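Local structure of Glyoxalase/bleomycin resisance protein/dioxygenase (Streptomyces sp. CB03234, 5UJP) at residues D72-D77 / W96-M101; S63-L68 / G107-L112; R37-A42 / L50-W55. The protein binds calcium and riboflavin and belongs to the glyoxalase/bleomycin resistance superfamily, whose dioxygenase assignment is uncertain for this protein. One frame throughout, in Å; residues are numbered along the deposited sequence.

Interaction 1: D72-D77 / W96-M101; sequences DDVDAD and WGRQAM
The carboxylate of Asp75 and the guanidinium of Arg98 lie nearly in one plane, 5° apart, and meet edge to edge. Arg98 grips the acid side-on. Arg98 NE reaches Asp75 OD1 at 2.7 Å with an N-H...O angle of 169°. Arg98 NH2 gives the second, equally straight bond to Asp75 OD2 at 2.9 Å. Both oxygens use their syn lone pairs. The two bonds fix the rotation of both groups. NH1 of Arg98 donates to Asn93 OD1. Val74 CG1 approaches the guanidinium obliquely.

Val74 packs against the aliphatic part of Arg98. Val74 CG1 lies 3.6 Å from Arg98 CG and also touches the Arg98 carbonyl. The two side chains cross at about a right angle. With chi1 at 66°, Val74 CG2 is anti to the backbone N and turns to Ala100, 3.8 Å from Ala100 CB. Pro91 of strand 88-94 packs on Val74, Asp75 and Arg98.

The helix start is well defined. Asp73 is the N-cap, and Asp73 OD1 accepts from Ala76 N at 3.0 Å, from above the carboxylate plane. Gln114 OE1 takes Val74 N. Val74 and Arg98 are directed toward each other, whereas the CB of Gln99 points away from the helix. The helix start and strand 97-103 belong to the beta-alpha-beta-beta-beta module that defines the glyoxalase/vicinal oxygen chelate fold. Its helix packs on one face of the four-stranded mixed sheet, with Gln99, seen to bind riboflavin, directed to the other face.

Interaction 2: S63-L68 / G107-L112; sequences SLRGLL and GNVIGL
Asn108 OD1 accepts Leu64 N at 2.9 Å, with the donor in the plane of the amide carbonyl. A backbone bond follows: Val109 N donates to Leu64 O at 3.0 Å, nearly straight. That oxygen has a second donor. Arg65 NH1 reaches Leu64 O at 2.9 Å from the opposite face of its carbonyl plane. Arg65 can fold back in this way because its chain bends at chi2 (-75°). The bend also lays Arg65 CD 3.7 Å from Val109 CG2, and the same methyl sits over one face of the guanidinium.

Further along, Gly111 N bonds to Leu67 O at 2.8 Å, but the angle at the hydrogen is only 131°. These are parallel strands, 67-70 and 109-113, the first outermost within this chain and the second its neighbour in one of the two mixed sheets of the vicinal oxygen chelate fold. Before strand 67-70 the chain swings out at Gly66, which has positive phi. A water bridges the gap, donating to Leu67 O and to Val109 O at 2.7 Å. Leu68 CD2 rests 3.8 Å from Gly111 CA.

In the second shell, Asp104 OD2 and Pro8 O hold Asn108 ND2, which orients its amide. Gly62 O takes a further bond from Arg65 NH1. Across the subunit interface, Leu68 joins an antiparallel ladder with a strand of the second subunit, whose Leu4 packs on it.

Interaction 3: R37-A42 / L50-W55; sequences RWLQVA and LVLVDW
Val51 lies across the indole of Trp38. Val51 CG1 stands 3.7 Å from the centroid of the Trp38 six-membered ring, only 3° off the ring normal, a CH-pi contact. The other methyl, Val51 CG2, is 3.5 Å from Trp38 CZ2. This packing lies on one face of a beta hairpin formed by strands 37-42 and 48-53, the central pair of a four-stranded mixed sheet in the vicinal oxygen chelate fold. Leu4 of strand 3-8 adds to the same cluster.

Trp38 CG lies anti to the backbone N (chi1 -179°), and with chi2 at -88° this lays the ring over Val51. A polar bond holds it there. Trp38 NE1 donates to Gln40 OE1 at 2.8 Å, with the oxygen close to the ring plane. Gln40 NE2 is held in turn by Ser49 OG.

The other face of the hairpin is also apolar. Leu39 CD2 meets Leu52 CD1 at 3.8 Å, and Val41 CG2 meets Leu50 CB. Helix 12-23 lies on this face, with Val20 on Val41 and Tyr19 on Leu52.

The backbones join in antiparallel register. Val41 and Leu50 form a hydrogen-bonded pair: Val41 N to Leu50 O and Leu50 N to Val41 O are both 2.8 Å. Gln40 and Val51 form the non-hydrogen-bonded pair beside it. Leu52 N then bonds to Leu39 O, also at 2.8 Å.

Beyond this bond the strands diverge. Trp55 lies near Arg37, its CZ3 edge 3.2 Å from Arg37 O, while Val53 CB stands over a face of the indole. The Arg37 guanidinium forms salt bridges with Asp30 and Glu13. A water sits between the parting strands. It accepts from Leu39 N and donates to both Leu52 O and Arg37 O, the last at 2.6 Å.

Interactions 1 and 2 share a sheet, their centres about 14 Å apart. Ala100 O lies 2.8 Å from Leu112 N, probably hydrogen-bonded. Interaction 3 lies in the other sheet, about 24 Å from interaction 1 and about 15 Å from interaction 2, centre to centre. Interaction 1 holds the riboflavin-binding residues Trp96 and Gln99, though no riboflavin is bound to this chain. The side chains of Leu68 and Trp38 come within about 4 Å of those of Gln99 and Gln31 respectively. A bound MES, probably from the crystallisation liquor, is about 4 Å from the Gln99 and Leu68 side chains and may mark the pocket. The calcium ion is about 10 Å from the Leu50 side chain.

Interaction 1: D72-D77 / W96-M101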
loop_
_atom_site.group_PDB
_atom_site.type_symbol
_atom_site.label_atom_id
_atom_site.label_comp_id
_atom_site.label_asym_id
_atom_site.label_seq_id
_atom_site.Cartn_x
_atom_site.Cartn_y
_atom_site.Cartn_z
ATOM N N ASP A 72 6.716 15.046 7.412
ATOM C CA ASP A 72 7.788 15.743 8.116
ATOM C C ASP A 72 7.314 16.450 9.358
ATOM O O ASP A 72 8.156 16.916 10.122
ATOM C CB ASP A 72 8.498 16.718 7.180
ATOM C CG ASP A 72 9.199 15.991 6.031
ATOM O OD1 ASP A 72 9.575 14.808 6.218
ATOM O OD2 ASP A 72 9.345 16.582 4.948
ATOM N N ASP A 73 6.011 16.522 9.591
ATOM C CA ASP A 73 5.479 17.219 10.762
ATOM C C ASP A 73 4.100 16.646 11.072
ATOM O O ASP A 73 3.068 17.162 10.627
ATOM C CB ASP A 73 5.414 18.720 10.495
ATOM C CG ASP A 73 5.059 19.519 11.719
ATOM O OD1 ASP A 73 4.572 18.929 12.702
ATOM O OD2 ASP A 73 5.267 20.756 11.669
ATOM N N VAL A 74 4.066 15.549 11.814
ATOM C CA VAL A 74 2.777 14.899 12.074
ATOM C C VAL A 74 1.869 15.763 12.952
ATOM O O VAL A 74 0.645 15.723 12.796
ATOM C CB VAL A 74 2.976 13.475 12.645
ATOM C CG1 VAL A 74 3.625 13.514 14.059
ATOM C CG2 VAL A 74 1.682 12.726 12.658
ATOM N N ASP A 75 2.432 16.539 13.876
ATOM C CA ASP A 75 1.592 17.406 14.709
ATOM C C ASP A 75 0.884 18.461 13.870
ATOM O O ASP A 75 -0.302 18.773 14.110
ATOM C CB ASP A 75 2.424 18.029 15.831
ATOM C CG ASP A 75 2.893 16.979 16.825
ATOM O OD1 ASP A 75 3.866 16.264 16.541
ATOM O OD2 ASP A 75 2.263 16.828 17.880
ATOM N N ALA A 76 1.594 19.050 12.894
ATOM C CA ALA A 76 0.955 20.013 11.999
ATOM C C ALA A 76 -0.148 19.365 11.197
ATOM O O ALA A 76 -1.227 19.943 11.024
ATOM C CB ALA A 76 1.976 20.612 11.046
ATOM N N ASP A 77 0.121 18.174 10.668
ATOM C CA ASP A 77 -0.896 17.478 9.898
ATOM C C ASP A 77 -2.138 17.223 10.745
ATOM O O ASP A 77 -3.270 17.412 10.266
ATOM C CB ASP A 77 -0.349 16.139 9.414
ATOM C CG ASP A 77 0.754 16.291 8.378
ATOM O OD1 ASP A 77 0.893 17.369 7.767
ATOM O OD2 ASP A 77 1.490 15.298 8.198
ATOM N N TRP A 96 9.884 4.114 16.629
ATOM C CA TRP A 96 10.175 4.222 15.202
ATOM C C TRP A 96 9.679 5.521 14.576
ATOM O O TRP A 96 9.644 5.639 13.348
ATOM C CB TRP A 96 9.647 2.991 14.453
ATOM C CG TRP A 96 10.202 1.710 15.033
ATOM C CD1 TRP A 96 9.552 0.843 15.859
ATOM C CD2 TRP A 96 11.532 1.183 14.864
ATOM N NE1 TRP A 96 10.382 -0.198 16.203
ATOM C CE2 TRP A 96 11.602 -0.014 15.609
ATOM C CE3 TRP A 96 12.665 1.602 14.151
ATOM C CZ2 TRP A 96 12.762 -0.798 15.667
ATOM C CZ3 TRP A 96 13.822 0.819 14.203
ATOM C CH2 TRP A 96 13.857 -0.368 14.956
ATOM N N GLY A 97 9.322 6.507 15.383
ATOM C CA GLY A 97 8.759 7.730 14.881
ATOM C C GLY A 97 7.477 8.082 15.599
ATOM O O GLY A 97 6.969 7.342 16.435
ATOM N N ARG A 98 6.955 9.235 15.253
ATOM C CA ARG A 98 5.799 9.815 15.900
ATOM C C ARG A 98 4.648 9.728 14.913
ATOM O O ARG A 98 4.769 10.213 13.789
ATOM C CB ARG A 98 6.121 11.259 16.241
ATOM C CG ARG A 98 5.024 12.002 17.001
ATOM C CD ARG A 98 5.582 13.319 17.616
ATOM N NE ARG A 98 4.508 14.151 18.176
ATOM C CZ ARG A 98 3.977 13.966 19.370
ATOM N NH1 ARG A 98 4.430 12.979 20.147
ATOM N NH2 ARG A 98 2.990 14.761 19.790
ATOM N N GLN A 99 3.559 9.084 15.312
ATOM C CA GLN A 99 2.579 8.676 14.309
ATOM C C GLN A 99 1.161 9.057 14.691
ATOM O O GLN A 99 0.839 9.280 15.846
ATOM C CB GLN A 99 2.646 7.180 13.974
ATOM C CG GLN A 99 2.169 6.286 15.023
ATOM C CD GLN A 99 2.248 4.804 14.571
ATOM O OE1 GLN A 99 1.260 4.077 14.581
ATOM N NE2 GLN A 99 3.412 4.393 14.127
ATOM N N ALA A 100 0.304 9.101 13.677
ATOM C CA ALA A 100 -1.101 9.356 13.918
ATOM C C ALA A 100 -1.906 8.668 12.839
ATOM O O ALA A 100 -1.389 8.328 11.772
ATOM C CB ALA A 100 -1.407 10.848 13.842
HETATM N N MSE A 101 -3.200 8.436 13.125
HETATM C CA MSE A 101 -4.087 7.777 12.170
HETATM C C MSE A 101 -5.305 8.646 11.965
HETATM O O MSE A 101 -5.760 9.310 12.902
HETATM C CB MSE A 101 -4.534 6.426 12.741
HETATM C CG MSE A 101 -3.472 5.734 13.575
HETATM SE SE MSE A 101 -1.876 5.251 12.542
HETATM C CE MSE A 101 -2.688 3.927 11.370
#

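Interaction 2: S63-L68 / G107-L112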
loop_
_atom_site.group_PDB
_atom_site.type_symbol
_atom_site.label_atom_id
_atom_site.label_comp_id
_atom_site.label_asym_id
_atom_site.label_seq_id
_atom_site.Cartn_x
_atom_site.Cartn_y
_atom_site.Cartn_z
ATOM N N SER A 63 -12.147 -0.577 3.997
ATOM C CA SER A 63 -11.530 -1.732 4.634
ATOM C C SER A 63 -10.028 -1.594 4.825
ATOM O O SER A 63 -9.433 -2.440 5.504
ATOM C CB SER A 63 -11.831 -3.005 3.846
ATOM O OG SER A 63 -11.280 -2.918 2.540
ATOM N N LEU A 64 -9.407 -0.528 4.321
ATOM C CA LEU A 64 -7.971 -0.431 4.363
ATOM C C LEU A 64 -7.465 -0.172 5.777
ATOM O O LEU A 64 -7.947 0.726 6.480
ATOM C CB LEU A 64 -7.488 0.659 3.413
ATOM C CG LEU A 64 -5.997 0.940 3.450
ATOM C CD1 LEU A 64 -5.243 -0.289 3.023
ATOM C CD2 LEU A 64 -5.635 2.115 2.536
ATOM N N ARG A 65 -6.436 -0.926 6.184
ATOM C CA ARG A 65 -5.782 -0.711 7.464
ATOM C C ARG A 65 -4.289 -0.903 7.273
ATOM O O ARG A 65 -3.847 -1.529 6.308
ATOM C CB ARG A 65 -6.229 -1.756 8.506
ATOM C CG ARG A 65 -7.756 -1.799 8.765
ATOM C CD ARG A 65 -8.256 -0.641 9.593
ATOM N NE ARG A 65 -9.694 -0.773 9.895
ATOM C CZ ARG A 65 -10.691 -0.397 9.083
ATOM N NH1 ARG A 65 -10.425 0.076 7.860
ATOM N NH2 ARG A 65 -11.950 -0.610 9.452
ATOM N N GLY A 66 -3.506 -0.473 8.280
ATOM C CA GLY A 66 -2.104 -0.851 8.316
ATOM C C GLY A 66 -1.222 -0.134 7.303
ATOM O O GLY A 66 -0.153 -0.656 6.952
ATOM N N LEU A 67 -1.645 1.027 6.804
ATOM C CA LEU A 67 -0.861 1.828 5.863
ATOM C C LEU A 67 -0.244 3.030 6.593
ATOM O O LEU A 67 -0.947 3.755 7.311
ATOM C CB LEU A 67 -1.789 2.308 4.734
ATOM C CG LEU A 67 -1.176 3.034 3.542
ATOM C CD1 LEU A 67 -1.799 2.529 2.262
ATOM C CD2 LEU A 67 -1.474 4.452 3.734
ATOM N N LEU A 68 1.072 3.252 6.412
ATOM C CA LEU A 68 1.759 4.422 6.967
ATOM C C LEU A 68 2.485 5.169 5.850
ATOM O O LEU A 68 3.211 4.571 5.053
ATOM C CB LEU A 68 2.809 4.014 8.021
ATOM C CG LEU A 68 2.398 3.488 9.364
ATOM C CD1 LEU A 68 3.686 3.082 10.058
ATOM C CD2 LEU A 68 1.674 4.580 10.145
ATOM N N GLY A 107 -14.161 4.921 6.033
ATOM C CA GLY A 107 -13.549 4.198 7.124
ATOM C C GLY A 107 -12.163 3.660 6.850
ATOM O O GLY A 107 -11.576 3.047 7.747
ATOM N N ASN A 108 -11.610 3.888 5.658
ATOM C CA ASN A 108 -10.210 3.516 5.432
ATOM C C ASN A 108 -9.332 4.296 6.390
ATOM O O ASN A 108 -9.535 5.493 6.586
ATOM C CB ASN A 108 -9.798 3.872 3.998
ATOM C CG ASN A 108 -10.534 3.081 2.966
ATOM O OD1 ASN A 108 -10.462 1.836 2.979
ATOM N ND2 ASN A 108 -11.208 3.765 2.037
ATOM N N VAL A 109 -8.357 3.630 6.990
ATOM C CA VAL A 109 -7.472 4.278 7.955
ATOM C C VAL A 109 -6.154 4.587 7.261
ATOM O O VAL A 109 -5.484 3.677 6.720
ATOM C CB VAL A 109 -7.214 3.381 9.179
ATOM C CG1 VAL A 109 -6.286 4.088 10.183
ATOM C CG2 VAL A 109 -8.525 3.028 9.872
ATOM N N ILE A 110 -5.773 5.853 7.292
ATOM C CA ILE A 110 -4.514 6.338 6.719
ATOM C C ILE A 110 -3.615 6.684 7.898
ATOM O O ILE A 110 -4.031 7.431 8.785
ATOM C CB ILE A 110 -4.730 7.579 5.829
ATOM C CG1 ILE A 110 -5.850 7.305 4.795
ATOM C CG2 ILE A 110 -3.389 8.056 5.266
ATOM C CD1 ILE A 110 -5.509 6.210 3.790
ATOM N N GLY A 111 -2.414 6.116 7.940
ATOM C CA GLY A 111 -1.440 6.436 8.972
ATOM C C GLY A 111 -0.386 7.402 8.461
ATOM O O GLY A 111 0.003 7.361 7.296
ATOM N N LEU A 112 0.075 8.287 9.352
ATOM C CA LEU A 112 1.159 9.227 9.068
ATOM C C LEU A 112 2.228 8.979 10.110
ATOM O O LEU A 112 1.917 8.853 11.293
ATOM C CB LEU A 112 0.688 10.687 9.201
ATOM C CG LEU A 112 -0.424 11.096 8.243
ATOM C CD1 LEU A 112 -0.901 12.534 8.593
ATOM C CD2 LEU A 112 0.043 11.015 6.826
HETATM O O HOH W 1 -3.450 2.805 8.294
#

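Interaction 3: R37-A42 / L50-W55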
loop_
_atom_site.group_PDB
_atom_site.type_symbol
_atom_site.label_atom_id
_atom_site.label_comp_id
_atom_site.label_asym_id
_atom_site.label_seq_id
_atom_site.Cartn_x
_atom_site.Cartn_y
_atom_site.Cartn_z
ATOM N N ARG A 37 -12.847 4.779 -13.377
ATOM C CA ARG A 37 -12.240 6.099 -13.246
ATOM C C ARG A 37 -10.916 5.994 -12.499
ATOM O O ARG A 37 -10.885 5.525 -11.356
ATOM C CB ARG A 37 -13.224 6.991 -12.505
ATOM C CG ARG A 37 -12.731 8.393 -12.252
ATOM C CD ARG A 37 -13.804 9.179 -11.470
ATOM N NE ARG A 37 -13.400 10.538 -11.164
ATOM C CZ ARG A 37 -14.157 11.374 -10.472
ATOM N NH1 ARG A 37 -15.352 10.980 -10.030
ATOM N NH2 ARG A 37 -13.735 12.599 -10.218
ATOM N N TRP A 38 -9.821 6.393 -13.158
ATOM C CA TRP A 38 -8.492 6.351 -12.557
ATOM C C TRP A 38 -8.261 7.684 -11.854
ATOM O O TRP A 38 -8.068 8.718 -12.508
ATOM C CB TRP A 38 -7.412 6.070 -13.613
ATOM C CG TRP A 38 -6.020 5.986 -13.011
ATOM C CD1 TRP A 38 -5.130 7.023 -12.791
ATOM C CD2 TRP A 38 -5.379 4.802 -12.489
ATOM N NE1 TRP A 38 -3.970 6.536 -12.222
ATOM C CE2 TRP A 38 -4.106 5.188 -12.003
ATOM C CE3 TRP A 38 -5.760 3.461 -12.389
ATOM C CZ2 TRP A 38 -3.216 4.275 -11.438
ATOM C CZ3 TRP A 38 -4.866 2.552 -11.850
ATOM C CH2 TRP A 38 -3.610 2.972 -11.363
ATOM N N LEU A 39 -8.288 7.653 -10.525
ATOM C CA LEU A 39 -8.247 8.844 -9.681
ATOM C C LEU A 39 -7.063 8.648 -8.742
ATOM O O LEU A 39 -7.121 7.805 -7.836
ATOM C CB LEU A 39 -9.563 8.946 -8.912
ATOM C CG LEU A 39 -9.687 10.111 -7.915
ATOM C CD1 LEU A 39 -9.421 11.489 -8.567
ATOM C CD2 LEU A 39 -11.072 10.051 -7.220
ATOM N N GLN A 40 -5.988 9.402 -8.978
ATOM C CA GLN A 40 -4.706 9.152 -8.336
ATOM C C GLN A 40 -4.225 10.406 -7.619
ATOM O O GLN A 40 -4.217 11.490 -8.208
ATOM C CB GLN A 40 -3.682 8.698 -9.380
ATOM C CG GLN A 40 -2.328 8.308 -8.795
ATOM C CD GLN A 40 -1.382 7.816 -9.861
ATOM O OE1 GLN A 40 -1.730 7.756 -11.040
ATOM N NE2 GLN A 40 -0.179 7.518 -9.470
ATOM N N VAL A 41 -3.804 10.249 -6.358
ATOM C CA VAL A 41 -3.347 11.354 -5.513
ATOM C C VAL A 41 -2.031 10.981 -4.846
ATOM O O VAL A 41 -1.660 9.813 -4.741
ATOM C CB VAL A 41 -4.400 11.772 -4.468
ATOM C CG1 VAL A 41 -5.689 12.088 -5.190
ATOM C CG2 VAL A 41 -4.583 10.707 -3.411
ATOM N N ALA A 42 -1.301 12.002 -4.387
ATOM C CA ALA A 42 -0.060 11.712 -3.662
ATOM C C ALA A 42 0.270 12.880 -2.752
ATOM O O ALA A 42 0.038 14.029 -3.146
ATOM C CB ALA A 42 1.122 11.483 -4.637
ATOM N N LEU A 50 -1.702 7.117 -4.017
ATOM C CA LEU A 50 -2.911 6.356 -3.716
ATOM C C LEU A 50 -3.837 6.488 -4.915
ATOM O O LEU A 50 -4.040 7.589 -5.429
ATOM C CB LEU A 50 -3.626 6.894 -2.453
ATOM C CG LEU A 50 -2.772 7.063 -1.196
ATOM C CD1 LEU A 50 -3.591 7.647 -0.028
ATOM C CD2 LEU A 50 -2.187 5.710 -0.812
ATOM N N VAL A 51 -4.414 5.378 -5.341
ATOM C CA VAL A 51 -5.448 5.379 -6.356
ATOM C C VAL A 51 -6.748 5.040 -5.656
ATOM O O VAL A 51 -6.849 4.035 -4.938
ATOM C CB VAL A 51 -5.137 4.388 -7.490
ATOM C CG1 VAL A 51 -6.134 4.580 -8.641
ATOM C CG2 VAL A 51 -3.723 4.596 -7.967
ATOM N N LEU A 52 -7.772 5.854 -5.903
ATOM C CA LEU A 52 -9.018 5.767 -5.162
ATOM C C LEU A 52 -9.981 4.978 -6.034
ATOM O O LEU A 52 -10.553 5.521 -6.988
ATOM C CB LEU A 52 -9.541 7.178 -4.867
ATOM C CG LEU A 52 -8.512 8.108 -4.211
ATOM C CD1 LEU A 52 -9.117 9.510 -3.961
ATOM C CD2 LEU A 52 -7.980 7.535 -2.876
ATOM N N VAL A 53 -10.152 3.692 -5.716
ATOM C CA VAL A 53 -10.749 2.727 -6.630
ATOM C C VAL A 53 -12.066 2.186 -6.078
ATOM O O VAL A 53 -12.338 2.184 -4.878
ATOM C CB VAL A 53 -9.812 1.549 -6.986
ATOM C CG1 VAL A 53 -8.431 2.046 -7.426
ATOM C CG2 VAL A 53 -9.669 0.586 -5.798
ATOM N N ASP A 54 -12.881 1.653 -6.990
ATOM C CA ASP A 54 -14.121 1.026 -6.561
ATOM C C ASP A 54 -14.367 -0.320 -7.219
ATOM O O ASP A 54 -15.510 -0.804 -7.187
ATOM C CB ASP A 54 -15.332 1.977 -6.691
ATOM C CG ASP A 54 -15.587 2.409 -8.139
ATOM O OD1 ASP A 54 -14.806 2.044 -9.036
ATOM O OD2 ASP A 54 -16.568 3.161 -8.381
ATOM N N TRP A 55 -13.335 -0.931 -7.808
ATOM C CA TRP A 55 -13.505 -2.113 -8.646
ATOM C C TRP A 55 -12.827 -3.386 -8.130
ATOM O O TRP A 55 -12.747 -4.367 -8.875
ATOM C CB TRP A 55 -13.032 -1.821 -10.073
ATOM C CG TRP A 55 -11.621 -1.324 -10.164
ATOM C CD1 TRP A 55 -10.468 -2.066 -10.103
ATOM C CD2 TRP A 55 -11.223 0.026 -10.417
ATOM N NE1 TRP A 55 -9.359 -1.227 -10.248
ATOM C CE2 TRP A 55 -9.808 0.056 -10.450
ATOM C CE3 TRP A 55 -11.932 1.224 -10.602
ATOM C CZ2 TRP A 55 -9.093 1.230 -10.684
ATOM C CZ3 TRP A 55 -11.221 2.379 -10.813
ATOM C CH2 TRP A 55 -9.814 2.381 -10.836
HETATM O O HOH W 2 -14.665 3.809 -11.389
HETATM O O HOH W 3 -9.248 5.186 -9.421
#